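Local atomic coordinates of glycerophosphodiester phosphodiesterase (Thermotoga maritima, PDB entry 1O1Z), a protein that belongs to the glycerophosphodiester phosphodiesterase family and folds as a TIM barrel of parallel strands surrounded by helices. Residues Val44-Arg49 against Lys104-Glu109; Asn128-Ser133 against Pro172-Val177; Ile199-Trp204 against Glu218-Ile223; Thr205-Glu210 against Ile223-Glu228. One frame throughout, in Å; residues are numbered along the deposited sequence.

Contact 1: Val44-Arg49 against Lys104-Glu109; sequences VELDVR and KIINIE
Leu46 lays its CD2 methyl against CG2 of Ile106 at 3.8 Å, the two side chains meeting at a slant on the sheet face they share with Val44 and Ile108. Farther along, Val48 CG2 comes within 3.6 Å of Ile108 CG2. Phe33 of helix 30-38 packs on Val44 and Leu46, so this face looks outward to the helical layer of the barrel. The backbones form a parallel ladder of five hydrogen bonds; the shortest, Glu109 N to Leu46 O, measures 2.8 Å with an N-H...O angle of 171°. Glu45 stands across from Asn107 and Asp47 across from Glu109, and these four polar side chains occupy the other face. Asn107 gives its ND2 to Ile130 O and Ser132 OG, which fixes the amide rotation, while OD1 lies 3.2 Å from Glu45 CG. The Glu45 chain bends at chi2 (-81°) and thereby brings OE2 to 3.5 Å from Glu109 OE1. Asp47 runs alongside Glu109, pointing the same way, with OD2 3.3 Å from Glu109 OE1 and the carboxylate planes 76° apart. None of these oxygen pairs is a hydrogen bond. The second oxygens have partners beyond the two strands: Asn28 ND2 donates to Asp47 OD1, and Lys111 forms a salt bridge with Glu109 OE2. Because Glu45 OE2 and Asp47 OD2 are also only 3.2 Å apart, three acceptor oxygens cluster in a way consistent with a cation site, though none is modelled there; the sodium ion of the model lies at Ser123 and Arg126.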
loop_
_atom_site.group_PDB
_atom_site.type_symbol
_atom_site.label_atom_id
_atom_site.label_comp_id
_atom_site.label_asym_id
_atom_site.label_seq_id
_atom_site.Cartn_x
_atom_site.Cartn_y
_atom_site.Cartn_z
ATOM N N VAL A 44 3.163 -0.786 7.349
ATOM C CA VAL A 44 3.197 -1.788 6.303
ATOM C C VAL A 44 2.215 -1.439 5.222
ATOM O O VAL A 44 1.273 -0.698 5.476
ATOM C CB VAL A 44 2.873 -3.189 6.855
ATOM C CG1 VAL A 44 3.901 -3.666 7.897
ATOM C CG2 VAL A 44 1.458 -3.254 7.455
ATOM N N GLU A 45 2.461 -1.939 4.026
ATOM C CA GLU A 45 1.507 -1.904 2.917
ATOM C C GLU A 45 1.040 -3.325 2.695
ATOM O O GLU A 45 1.826 -4.287 2.796
ATOM C CB GLU A 45 2.186 -1.320 1.673
ATOM C CG GLU A 45 1.329 -1.187 0.435
ATOM C CD GLU A 45 1.164 -2.470 -0.379
ATOM O OE1 GLU A 45 1.996 -3.402 -0.265
ATOM O OE2 GLU A 45 0.171 -2.546 -1.161
ATOM N N LEU A 46 -0.238 -3.477 2.369
ATOM C CA LEU A 46 -0.790 -4.798 2.092
ATOM C C LEU A 46 -1.918 -4.696 1.090
ATOM O O LEU A 46 -2.388 -3.603 0.793
ATOM C CB LEU A 46 -1.230 -5.454 3.393
ATOM C CG LEU A 46 -2.268 -4.738 4.249
ATOM C CD1 LEU A 46 -3.686 -4.897 3.694
ATOM C CD2 LEU A 46 -2.215 -5.237 5.678
ATOM N N ASP A 47 -2.362 -5.839 0.570
ATOM C CA ASP A 47 -3.318 -5.926 -0.507
ATOM C C ASP A 47 -4.545 -6.692 -0.051
ATOM O O ASP A 47 -4.385 -7.736 0.560
ATOM C CB ASP A 47 -2.695 -6.716 -1.642
ATOM C CG ASP A 47 -1.357 -6.162 -2.026
ATOM O OD1 ASP A 47 -0.285 -6.777 -1.755
ATOM O OD2 ASP A 47 -1.305 -5.005 -2.510
ATOM N N VAL A 48 -5.744 -6.183 -0.359
ATOM C CA VAL A 48 -6.981 -6.819 0.077
ATOM C C VAL A 48 -7.925 -7.191 -1.051
ATOM O O VAL A 48 -8.061 -6.478 -2.061
ATOM C CB VAL A 48 -7.750 -5.993 1.148
ATOM C CG1 VAL A 48 -6.940 -5.880 2.416
ATOM C CG2 VAL A 48 -8.186 -4.632 0.644
ATOM N N ARG A 49 -8.605 -8.327 -0.820
ATOM C CA ARG A 49 -9.553 -8.933 -1.741
ATOM C C ARG A 49 -10.657 -9.610 -0.928
ATOM O O ARG A 49 -10.562 -9.719 0.297
ATOM C CB ARG A 49 -8.866 -10.014 -2.571
ATOM C CG ARG A 49 -7.806 -9.475 -3.513
ATOM C CD ARG A 49 -7.196 -10.578 -4.351
ATOM N NE ARG A 49 -6.292 -10.016 -5.327
ATOM C CZ ARG A 49 -6.622 -9.549 -6.512
ATOM N NH1 ARG A 49 -7.879 -9.567 -6.956
ATOM N NH2 ARG A 49 -5.670 -9.073 -7.315
ATOM N N LYS A 104 1.013 2.402 14.343
ATOM C CA LYS A 104 1.704 2.132 13.085
ATOM C C LYS A 104 0.736 2.297 11.933
ATOM O O LYS A 104 -0.470 2.065 12.062
ATOM C CB LYS A 104 2.264 0.711 13.084
ATOM C CG LYS A 104 3.139 0.360 14.263
ATOM C CD LYS A 104 4.384 1.173 14.325
ATOM C CE LYS A 104 5.093 0.996 15.685
ATOM N NZ LYS A 104 6.408 1.639 15.652
ATOM N N ILE A 105 1.266 2.677 10.778
ATOM C CA ILE A 105 0.453 2.929 9.590
ATOM C C ILE A 105 0.177 1.631 8.875
ATOM O O ILE A 105 1.093 0.803 8.680
ATOM C CB ILE A 105 1.213 3.901 8.655
ATOM C CG1 ILE A 105 1.412 5.245 9.369
ATOM C CG2 ILE A 105 0.569 4.019 7.285
ATOM C CD1 ILE A 105 2.408 6.151 8.689
ATOM N N ILE A 106 -1.048 1.466 8.405
ATOM C CA ILE A 106 -1.352 0.397 7.469
ATOM C C ILE A 106 -1.901 1.009 6.183
ATOM O O ILE A 106 -2.944 1.674 6.197
ATOM C CB ILE A 106 -2.342 -0.628 8.025
ATOM C CG1 ILE A 106 -1.816 -1.265 9.319
ATOM C CG2 ILE A 106 -2.582 -1.726 7.025
ATOM C CD1 ILE A 106 -2.853 -2.151 10.012
ATOM N N ASN A 107 -1.176 0.824 5.103
ATOM C CA ASN A 107 -1.580 1.246 3.775
ATOM C C ASN A 107 -2.264 0.058 3.137
ATOM O O ASN A 107 -1.624 -0.922 2.816
ATOM C CB ASN A 107 -0.366 1.712 2.974
ATOM C CG ASN A 107 -0.647 1.959 1.543
ATOM O OD1 ASN A 107 0.278 1.863 0.729
ATOM N ND2 ASN A 107 -1.889 2.305 1.195
ATOM N N ILE A 108 -3.587 0.144 3.020
ATOM C CA ILE A 108 -4.402 -0.916 2.444
ATOM C C ILE A 108 -4.634 -0.634 0.980
ATOM O O ILE A 108 -5.340 0.302 0.647
ATOM C CB ILE A 108 -5.757 -0.978 3.190
ATOM C CG1 ILE A 108 -5.575 -1.229 4.685
ATOM C CG2 ILE A 108 -6.673 -2.034 2.605
ATOM C CD1 ILE A 108 -6.809 -0.983 5.513
ATOM N N GLU A 109 -4.065 -1.460 0.104
ATOM C CA GLU A 109 -4.318 -1.353 -1.319
ATOM C C GLU A 109 -5.536 -2.193 -1.641
ATOM O O GLU A 109 -5.546 -3.412 -1.458
ATOM C CB GLU A 109 -3.124 -1.763 -2.184
ATOM C CG GLU A 109 -3.478 -1.607 -3.661
ATOM C CD GLU A 109 -2.439 -2.032 -4.670
ATOM O OE1 GLU A 109 -1.269 -2.249 -4.311
ATOM O OE2 GLU A 109 -2.836 -2.168 -5.856
#

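Contact 2: Asn128-Ser133 against Pro172-Val177; sequences NLIFSS and PYSLHV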
loop_
_atom_site.group_PDB
_atom_site.type_symbol
_atom_site.label_atom_id
_atom_site.label_comp_id
_atom_site.label_asym_id
_atom_site.label_seq_id
_atom_site.Cartn_x
_atom_site.Cartn_y
_atom_site.Cartn_z
ATOM N N ASN A 128 -4.906 5.553 11.627
ATOM C CA ASN A 128 -3.637 5.402 10.899
ATOM C C ASN A 128 -3.715 4.442 9.714
ATOM O O ASN A 128 -2.804 3.658 9.473
ATOM C CB ASN A 128 -2.485 5.062 11.853
ATOM C CG ASN A 128 -1.964 6.293 12.561
ATOM O OD1 ASN A 128 -1.757 7.344 11.913
ATOM N ND2 ASN A 128 -1.693 6.173 13.841
ATOM N N LEU A 129 -4.767 4.578 8.931
ATOM C CA LEU A 129 -4.936 3.854 7.691
ATOM C C LEU A 129 -4.807 4.789 6.507
ATOM O O LEU A 129 -5.244 5.960 6.570
ATOM C CB LEU A 129 -6.308 3.203 7.636
ATOM C CG LEU A 129 -6.586 2.247 8.762
ATOM C CD1 LEU A 129 -7.977 1.696 8.628
ATOM C CD2 LEU A 129 -5.557 1.105 8.827
ATOM N N ILE A 130 -4.198 4.289 5.440
ATOM C CA ILE A 130 -4.190 4.936 4.141
ATOM C C ILE A 130 -4.736 3.937 3.134
ATOM O O ILE A 130 -4.202 2.840 3.020
ATOM C CB ILE A 130 -2.773 5.350 3.700
ATOM C CG1 ILE A 130 -2.129 6.306 4.683
ATOM C CG2 ILE A 130 -2.833 6.004 2.316
ATOM C CD1 ILE A 130 -0.592 6.429 4.491
ATOM N N PHE A 131 -5.816 4.286 2.438
ATOM C CA PHE A 131 -6.403 3.430 1.392
ATOM C C PHE A 131 -5.832 3.841 0.065
ATOM O O PHE A 131 -5.847 5.022 -0.270
ATOM C CB PHE A 131 -7.928 3.572 1.364
ATOM C CG PHE A 131 -8.550 3.276 2.702
ATOM C CD1 PHE A 131 -8.692 1.947 3.125
ATOM C CD2 PHE A 131 -8.920 4.298 3.563
ATOM C CE1 PHE A 131 -9.258 1.683 4.395
ATOM C CE2 PHE A 131 -9.457 4.007 4.813
ATOM C CZ PHE A 131 -9.617 2.673 5.204
ATOM N N SER A 132 -5.353 2.895 -0.721
ATOM C CA SER A 132 -4.847 3.226 -2.023
ATOM C C SER A 132 -5.389 2.254 -3.049
ATOM O O SER A 132 -5.915 1.177 -2.731
ATOM C CB SER A 132 -3.320 3.235 -2.049
ATOM O OG SER A 132 -2.787 1.977 -1.645
ATOM N N SER A 133 -5.301 2.674 -4.302
ATOM C CA SER A 133 -5.775 1.875 -5.419
ATOM C C SER A 133 -5.305 2.506 -6.713
ATOM O O SER A 133 -5.120 3.728 -6.808
ATOM C CB SER A 133 -7.306 1.777 -5.425
ATOM O OG SER A 133 -7.773 0.945 -6.487
ATOM N N PRO A 172 -6.533 14.223 -2.735
ATOM C CA PRO A 172 -6.087 12.994 -2.072
ATOM C C PRO A 172 -5.099 13.349 -0.976
ATOM O O PRO A 172 -4.348 14.328 -1.052
ATOM C CB PRO A 172 -5.389 12.212 -3.192
ATOM C CG PRO A 172 -4.893 13.286 -4.106
ATOM C CD PRO A 172 -6.019 14.312 -4.116
ATOM N N TYR A 173 -5.055 12.528 0.073
ATOM C CA TYR A 173 -4.050 12.680 1.100
ATOM C C TYR A 173 -2.649 12.479 0.536
ATOM O O TYR A 173 -1.725 13.179 0.903
ATOM C CB TYR A 173 -4.301 11.644 2.216
ATOM C CG TYR A 173 -3.205 11.518 3.212
ATOM C CD1 TYR A 173 -2.987 12.508 4.169
ATOM C CD2 TYR A 173 -2.371 10.403 3.200
ATOM C CE1 TYR A 173 -1.963 12.377 5.093
ATOM C CE2 TYR A 173 -1.360 10.265 4.121
ATOM C CZ TYR A 173 -1.143 11.265 5.052
ATOM O OH TYR A 173 -0.124 11.121 5.985
ATOM N N SER A 174 -2.499 11.471 -0.317
ATOM C CA SER A 174 -1.176 11.057 -0.786
ATOM C C SER A 174 -1.210 10.649 -2.259
ATOM O O SER A 174 -2.273 10.374 -2.846
ATOM C CB SER A 174 -0.668 9.904 0.066
ATOM O OG SER A 174 -1.589 8.829 0.104
ATOM N N LEU A 175 -0.019 10.648 -2.843
ATOM C CA LEU A 175 0.210 10.128 -4.185
ATOM C C LEU A 175 1.308 9.091 -4.073
ATOM O O LEU A 175 2.328 9.348 -3.454
ATOM C CB LEU A 175 0.649 11.227 -5.123
ATOM C CG LEU A 175 -0.362 12.356 -5.298
ATOM C CD1 LEU A 175 0.242 13.510 -6.100
ATOM C CD2 LEU A 175 -1.632 11.867 -5.990
ATOM N N HIS A 176 1.057 7.916 -4.643
ATOM C CA HIS A 176 1.958 6.777 -4.535
ATOM C C HIS A 176 2.498 6.536 -5.923
ATOM O O HIS A 176 1.813 5.987 -6.779
ATOM C CB HIS A 176 1.183 5.562 -4.014
ATOM C CG HIS A 176 0.599 5.754 -2.645
ATOM N ND1 HIS A 176 0.378 4.703 -1.784
ATOM C CD2 HIS A 176 0.185 6.872 -1.988
ATOM C CE1 HIS A 176 -0.152 5.162 -0.656
ATOM N NE2 HIS A 176 -0.290 6.476 -0.757
ATOM N N VAL A 177 3.721 6.989 -6.142
ATOM C CA VAL A 177 4.283 7.089 -7.486
ATOM C C VAL A 177 5.444 6.113 -7.645
ATOM O O VAL A 177 6.204 5.825 -6.716
ATOM C CB VAL A 177 4.707 8.528 -7.804
ATOM C CG1 VAL A 177 3.583 9.514 -7.441
ATOM C CG2 VAL A 177 5.891 8.885 -7.069
HETATM O O HOH W 1 -0.024 1.872 -1.958
#
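Ser132 OG is gripped by Asn107 ND2 from strand 105-110 and by a water 2.8 Å away, and that same water lies 2.9 Å from His176 ND1, linking the two segments. The hydroxyl is tucked between the backbone N and the carbonyl carbon of its own residue (chi1 58°), which sets it beside the bridging water. At the other end of the imidazole, His176 NE2 pairs with Ser174 OG at 2.8 Å. With a hydrogen bond at each nitrogen, the rotation of the ring is fixed. Apolar groups then fill in around it: Ile130 CG2 meets the ring at its edge, near the ring plane and 4.0 Å from NE2, while Ser132 CB comes to 4.0 Å from CE1. The other branch of Ile130 goes its own way. Its chain is extended at chi2 (164°), so CD1 reaches Tyr173 CE2 at 3.9 Å, the two side chains crossing at about a right angle. Lys147 makes a cation-pi contact with that tyrosine, and the ring of Phe202 also meets His176. The axes of strand segments 129-133 and 174-177 stay 8.7 Å apart and are inclined by 46°, too distant for direct backbone pairing. Strand 148-151 pairs with both strands and separates them in the sheet, so the side chains meet on the inner side of the curved sheet, with strands 105-110 and 200-204 contributing Asn107 and Phe202.

Contact 3: Ile199-Trp204 against Glu218-Ile223; sequences IVIFVW and EIDGVI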
loop_
_atom_site.group_PDB
_atom_site.type_symbol
_atom_site.label_atom_id
_atom_site.label_comp_id
_atom_site.label_asym_id
_atom_site.label_seq_id
_atom_site.Cartn_x
_atom_site.Cartn_y
_atom_site.Cartn_z
ATOM N N ILE A 199 0.151 17.616 0.006
ATOM C CA ILE A 199 -0.027 16.210 -0.422
ATOM C C ILE A 199 1.237 15.420 -0.105
ATOM O O ILE A 199 2.364 15.923 -0.284
ATOM C CB ILE A 199 -0.391 16.122 -1.889
ATOM C CG1 ILE A 199 -1.752 16.796 -2.115
ATOM C CG2 ILE A 199 -0.451 14.653 -2.344
ATOM C CD1 ILE A 199 -1.980 17.208 -3.482
ATOM N N VAL A 200 1.059 14.222 0.441
ATOM C CA VAL A 200 2.143 13.358 0.889
ATOM C C VAL A 200 2.575 12.475 -0.270
ATOM O O VAL A 200 1.738 11.883 -0.920
ATOM C CB VAL A 200 1.686 12.483 2.106
ATOM C CG1 VAL A 200 2.697 11.454 2.497
ATOM C CG2 VAL A 200 1.387 13.398 3.295
ATOM N N ILE A 201 3.870 12.437 -0.561
ATOM C CA ILE A 201 4.371 11.667 -1.691
ATOM C C ILE A 201 5.066 10.403 -1.203
ATOM O O ILE A 201 6.039 10.488 -0.467
ATOM C CB ILE A 201 5.400 12.522 -2.494
ATOM C CG1 ILE A 201 4.820 13.906 -2.890
ATOM C CG2 ILE A 201 5.920 11.714 -3.673
ATOM C CD1 ILE A 201 3.578 13.867 -3.731
ATOM N N PHE A 202 4.560 9.244 -1.613
ATOM C CA PHE A 202 5.182 7.951 -1.343
ATOM C C PHE A 202 5.726 7.426 -2.662
ATOM O O PHE A 202 5.124 7.623 -3.733
ATOM C CB PHE A 202 4.178 6.916 -0.819
ATOM C CG PHE A 202 3.795 7.080 0.618
ATOM C CD1 PHE A 202 2.768 7.919 0.978
ATOM C CD2 PHE A 202 4.446 6.333 1.620
ATOM C CE1 PHE A 202 2.406 8.079 2.309
ATOM C CE2 PHE A 202 4.081 6.508 2.954
ATOM C CZ PHE A 202 3.046 7.370 3.281
ATOM N N VAL A 203 6.872 6.767 -2.599
ATOM C CA VAL A 203 7.403 6.057 -3.758
ATOM C C VAL A 203 7.418 4.560 -3.544
ATOM O O VAL A 203 7.586 4.106 -2.440
ATOM C CB VAL A 203 8.784 6.576 -4.184
ATOM C CG1 VAL A 203 8.677 8.027 -4.560
ATOM C CG2 VAL A 203 9.825 6.361 -3.119
ATOM N N TRP A 204 7.216 3.796 -4.617
ATOM C CA TRP A 204 7.207 2.335 -4.558
ATOM C C TRP A 204 7.781 1.731 -5.831
ATOM O O TRP A 204 7.886 2.413 -6.844
ATOM C CB TRP A 204 5.772 1.828 -4.400
ATOM C CG TRP A 204 4.865 2.251 -5.558
ATOM C CD1 TRP A 204 4.194 3.421 -5.661
ATOM C CD2 TRP A 204 4.598 1.530 -6.781
ATOM N NE1 TRP A 204 3.512 3.479 -6.852
ATOM C CE2 TRP A 204 3.727 2.328 -7.556
ATOM C CE3 TRP A 204 4.988 0.291 -7.288
ATOM C CZ2 TRP A 204 3.251 1.938 -8.809
ATOM C CZ3 TRP A 204 4.516 -0.102 -8.538
ATOM C CH2 TRP A 204 3.654 0.725 -9.284
ATOM N N GLU A 218 12.729 14.643 -2.032
ATOM C CA GLU A 218 11.490 14.883 -2.783
ATOM C C GLU A 218 10.285 14.120 -2.263
ATOM O O GLU A 218 9.178 14.295 -2.776
ATOM C CB GLU A 218 11.683 14.463 -4.241
ATOM C CG GLU A 218 12.878 15.093 -4.938
ATOM C CD GLU A 218 12.741 16.589 -5.060
ATOM O OE1 GLU A 218 11.641 17.058 -5.409
ATOM O OE2 GLU A 218 13.727 17.319 -4.798
ATOM N N ILE A 219 10.496 13.232 -1.281
ATOM C CA ILE A 219 9.454 12.311 -0.886
ATOM C C ILE A 219 9.204 12.355 0.617
ATOM O O ILE A 219 10.077 12.714 1.417
ATOM C CB ILE A 219 9.781 10.850 -1.293
ATOM C CG1 ILE A 219 10.941 10.276 -0.488
ATOM C CG2 ILE A 219 10.059 10.762 -2.808
ATOM C CD1 ILE A 219 11.287 8.828 -0.792
ATOM N N ASP A 220 8.004 11.916 0.968
ATOM C CA ASP A 220 7.588 11.798 2.359
ATOM C C ASP A 220 7.618 10.356 2.888
ATOM O O ASP A 220 7.638 10.146 4.099
ATOM C CB ASP A 220 6.184 12.346 2.494
ATOM C CG ASP A 220 6.120 13.798 2.145
ATOM O OD1 ASP A 220 5.568 14.138 1.067
ATOM O OD2 ASP A 220 6.695 14.649 2.887
ATOM N N GLY A 221 7.608 9.385 1.987
ATOM C CA GLY A 221 7.538 7.993 2.348
ATOM C C GLY A 221 8.038 7.078 1.261
ATOM O O GLY A 221 8.070 7.426 0.081
ATOM N N VAL A 222 8.411 5.881 1.697
ATOM C CA VAL A 222 8.914 4.838 0.809
ATOM C C VAL A 222 8.271 3.520 1.164
ATOM O O VAL A 222 8.134 3.194 2.331
ATOM C CB VAL A 222 10.445 4.774 0.852
ATOM C CG1 VAL A 222 10.958 4.459 2.259
ATOM C CG2 VAL A 222 10.974 3.748 -0.174
ATOM N N ILE A 223 7.869 2.771 0.140
ATOM C CA ILE A 223 7.359 1.439 0.262
ATOM C C ILE A 223 8.441 0.519 -0.269
ATOM O O ILE A 223 8.855 0.639 -1.422
ATOM C CB ILE A 223 6.025 1.320 -0.518
ATOM C CG1 ILE A 223 4.971 2.246 0.095
ATOM C CG2 ILE A 223 5.577 -0.136 -0.606
ATOM C CD1 ILE A 223 3.788 2.539 -0.799
#
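Asp220 holds Ile201 at two points: its OD1 accepts from Ile201 N at 2.9 Å in a nearly straight bond (172°), and its own N donates to Ile201 O at 2.8 Å. With CG beside the backbone N (chi1 -62°), Asp220 turns the anti lone pair of OD1 to Ile201 N, and Arg195 NE of helix 185-196 forms a salt bridge with the same oxygen. Gly221 N makes a weak second bond to Ile201 O. Regular parallel pairing follows, with Val203 N donating to Gly221 O at 3.0 Å and Ile223 N to Val203 O at 2.9 Å. Outside this ladder, Val200 CG1 rests 3.6 Å from Asp220 CB. The Phe202 ring occupies the ground beside Gly221, where no side chain rises, and its CD2 lies 3.6 Å from Gly221 CA. On the opposite face Ile219 and Val203 cross at about a right angle, and Phe182 touches both. Trp204 CB abuts Ile223 CB at 3.9 Å, while its indole NE1 donates to His176 O. The two strands, inclined by 27°, are the ends of a beta-alpha-beta unit whose connection is helix 209-215; strand 174-178 flanks 200-204, and strand 14-18 flanks 221-224.

Contact 4: Thr205-Glu210 against Ile223-Glu228; sequences TLNDPE and ITDEVE
An ST turn at Thr224, where the chain leaves the last barrel strand for helix 227-232, is met by the side chain of Asn207. Thr224 OG1 accepts from Glu226 N at 3.0 Å. The same hydroxyl lies 2.8 Å from Leu206 O and 3.0 Å from Asn207 OD1, two acceptors competing for its one proton. With CG beside the backbone N (chi1 -65°), Asn207 reaches Asp225 with both ends of its amide. OD1 accepts from Asp225 N at 2.9 Å in the carbonyl plane, and ND2 donates to Asp225 OD2 at 2.9 Å (N-H...O 166°). This donor stays close to its own amide plane but meets the carboxylate from above, 38° out of its plane. Both loops extend from the C-terminal ends of neighbouring parallel strands, 200-204 and 221-224, and each leads into a helix, as in a TIM barrel. The pairing of those strands runs on into the loop through Leu206 N, which donates to Ile223 O at 3.0 Å. Thr205, preceded by a cis peptide, sets CG2 3.9 Å from Asp225 OD1, the oxygen that His18 ND1 reaches from strand 14-18. Beyond Asn207, Asp208 is the N-cap of helix 209-215, its OD1 accepting from Glu210 N at 2.9 Å.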
loop_
_atom_site.group_PDB
_atom_site.type_symbol
_atom_site.label_atom_id
_atom_site.label_comp_id
_atom_site.label_asym_id
_atom_site.label_seq_id
_atom_site.Cartn_x
_atom_site.Cartn_y
_atom_site.Cartn_z
ATOM N N THR A 205 8.178 0.457 -5.821
ATOM C CA THR A 205 8.572 -0.301 -4.651
ATOM C C THR A 205 10.086 -0.250 -4.696
ATOM O O THR A 205 10.727 -0.839 -5.574
ATOM C CB THR A 205 8.110 -1.753 -4.784
ATOM O OG1 THR A 205 6.687 -1.809 -4.634
ATOM C CG2 THR A 205 8.682 -2.590 -3.627
ATOM N N LEU A 206 10.654 0.508 -3.772
ATOM C CA LEU A 206 12.037 0.921 -3.909
ATOM C C LEU A 206 12.921 0.095 -2.989
ATOM O O LEU A 206 12.759 0.127 -1.767
ATOM C CB LEU A 206 12.139 2.416 -3.611
ATOM C CG LEU A 206 13.533 3.007 -3.759
ATOM C CD1 LEU A 206 14.133 2.722 -5.131
ATOM C CD2 LEU A 206 13.495 4.469 -3.463
ATOM N N ASN A 207 13.854 -0.633 -3.580
ATOM C CA ASN A 207 14.802 -1.444 -2.827
ATOM C C ASN A 207 16.251 -0.991 -3.001
ATOM O O ASN A 207 17.153 -1.548 -2.383
ATOM C CB ASN A 207 14.637 -2.908 -3.217
ATOM C CG ASN A 207 13.293 -3.465 -2.813
ATOM O OD1 ASN A 207 12.732 -3.071 -1.803
ATOM N ND2 ASN A 207 12.770 -4.399 -3.614
ATOM N N ASP A 208 16.471 0.011 -3.840
ATOM C CA ASP A 208 17.809 0.443 -4.258
ATOM C C ASP A 208 18.193 1.673 -3.440
ATOM O O ASP A 208 17.617 2.741 -3.601
ATOM C CB ASP A 208 17.754 0.764 -5.766
ATOM C CG ASP A 208 19.086 1.200 -6.352
ATOM O OD1 ASP A 208 19.896 1.772 -5.612
ATOM O OD2 ASP A 208 19.391 1.017 -7.558
ATOM N N PRO A 209 19.169 1.547 -2.538
ATOM C CA PRO A 209 19.527 2.685 -1.682
ATOM C C PRO A 209 20.127 3.886 -2.403
ATOM O O PRO A 209 20.076 5.013 -1.880
ATOM C CB PRO A 209 20.550 2.085 -0.684
ATOM C CG PRO A 209 20.949 0.808 -1.210
ATOM C CD PRO A 209 19.972 0.350 -2.245
ATOM N N GLU A 210 20.730 3.672 -3.562
ATOM C CA GLU A 210 21.299 4.775 -4.311
ATOM C C GLU A 210 20.211 5.637 -4.917
ATOM O O GLU A 210 20.277 6.859 -4.851
ATOM C CB GLU A 210 22.258 4.297 -5.382
ATOM C CG GLU A 210 22.853 5.409 -6.232
ATOM C CD GLU A 210 23.639 6.462 -5.449
ATOM O OE1 GLU A 210 24.035 6.231 -4.277
ATOM O OE2 GLU A 210 23.870 7.544 -6.028
ATOM N N ILE A 223 7.869 2.771 0.140
ATOM C CA ILE A 223 7.359 1.439 0.262
ATOM C C ILE A 223 8.441 0.519 -0.269
ATOM O O ILE A 223 8.855 0.639 -1.422
ATOM C CB ILE A 223 6.025 1.320 -0.518
ATOM C CG1 ILE A 223 4.971 2.246 0.095
ATOM C CG2 ILE A 223 5.577 -0.136 -0.606
ATOM C CD1 ILE A 223 3.788 2.539 -0.799
ATOM N N THR A 224 8.972 -0.356 0.586
ATOM C CA THR A 224 10.143 -1.152 0.276
ATOM C C THR A 224 10.012 -2.565 0.802
ATOM O O THR A 224 9.366 -2.785 1.822
ATOM C CB THR A 224 11.402 -0.496 0.934
ATOM O OG1 THR A 224 12.580 -1.255 0.614
ATOM C CG2 THR A 224 11.322 -0.470 2.458
ATOM N N ASP A 225 10.647 -3.518 0.121
ATOM C CA ASP A 225 10.773 -4.871 0.653
ATOM C C ASP A 225 11.887 -4.987 1.716
ATOM O O ASP A 225 11.885 -5.899 2.535
ATOM C CB ASP A 225 11.068 -5.863 -0.456
ATOM C CG ASP A 225 10.074 -5.818 -1.586
ATOM O OD1 ASP A 225 8.858 -5.697 -1.320
ATOM O OD2 ASP A 225 10.441 -5.947 -2.792
ATOM N N GLU A 226 12.851 -4.077 1.653
ATOM C CA GLU A 226 14.084 -4.128 2.447
ATOM C C GLU A 226 13.977 -3.212 3.653
ATOM O O GLU A 226 14.623 -2.165 3.745
ATOM C CB GLU A 226 15.273 -3.753 1.569
ATOM C CG GLU A 226 15.576 -4.763 0.481
ATOM C CD GLU A 226 16.291 -6.020 0.986
ATOM O OE1 GLU A 226 16.636 -6.128 2.194
ATOM O OE2 GLU A 226 16.524 -6.923 0.159
ATOM N N VAL A 227 13.151 -3.637 4.611
ATOM C CA VAL A 227 12.817 -2.778 5.730
ATOM C C VAL A 227 14.006 -2.347 6.580
ATOM O O VAL A 227 14.196 -1.154 6.840
ATOM C CB VAL A 227 11.728 -3.411 6.625
ATOM C CG1 VAL A 227 11.496 -2.573 7.853
ATOM C CG2 VAL A 227 10.452 -3.604 5.839
ATOM N N GLU A 228 14.834 -3.289 7.042
ATOM C CA GLU A 228 15.951 -2.906 7.911
ATOM C C GLU A 228 16.909 -1.953 7.210
ATOM O O GLU A 228 17.388 -1.004 7.800
ATOM C CB GLU A 228 16.754 -4.123 8.384
ATOM C CG GLU A 228 16.042 -5.047 9.353
ATOM C CD GLU A 228 16.854 -6.313 9.627
ATOM O OE1 GLU A 228 17.627 -6.302 10.607
ATOM O OE2 GLU A 228 16.759 -7.305 8.850
#

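All four contacts reach one curved sheet, contact 4 only at the end of strand 221-224. Contacts 1 and 2, with centres 10 Å apart, are joined by the pairing of strands 105-110 and 129-133, in which Ile108 N lies 2.8 Å from Ile130 O. Contacts 2 and 3, also 10 Å apart, join where Val177 N comes 2.9 Å from Phe202 O. Contacts 3 and 4 share Ile223, whose CD1 lies 3.9 Å from Asn107 OD1 of contact 1 and 4.2 Å from His176 ND1 of contact 2, so this methyl touches both across the barrel. The sodium ion sits about 8 Å from the Ile108 side chain and about 11 Å from that of Ile130.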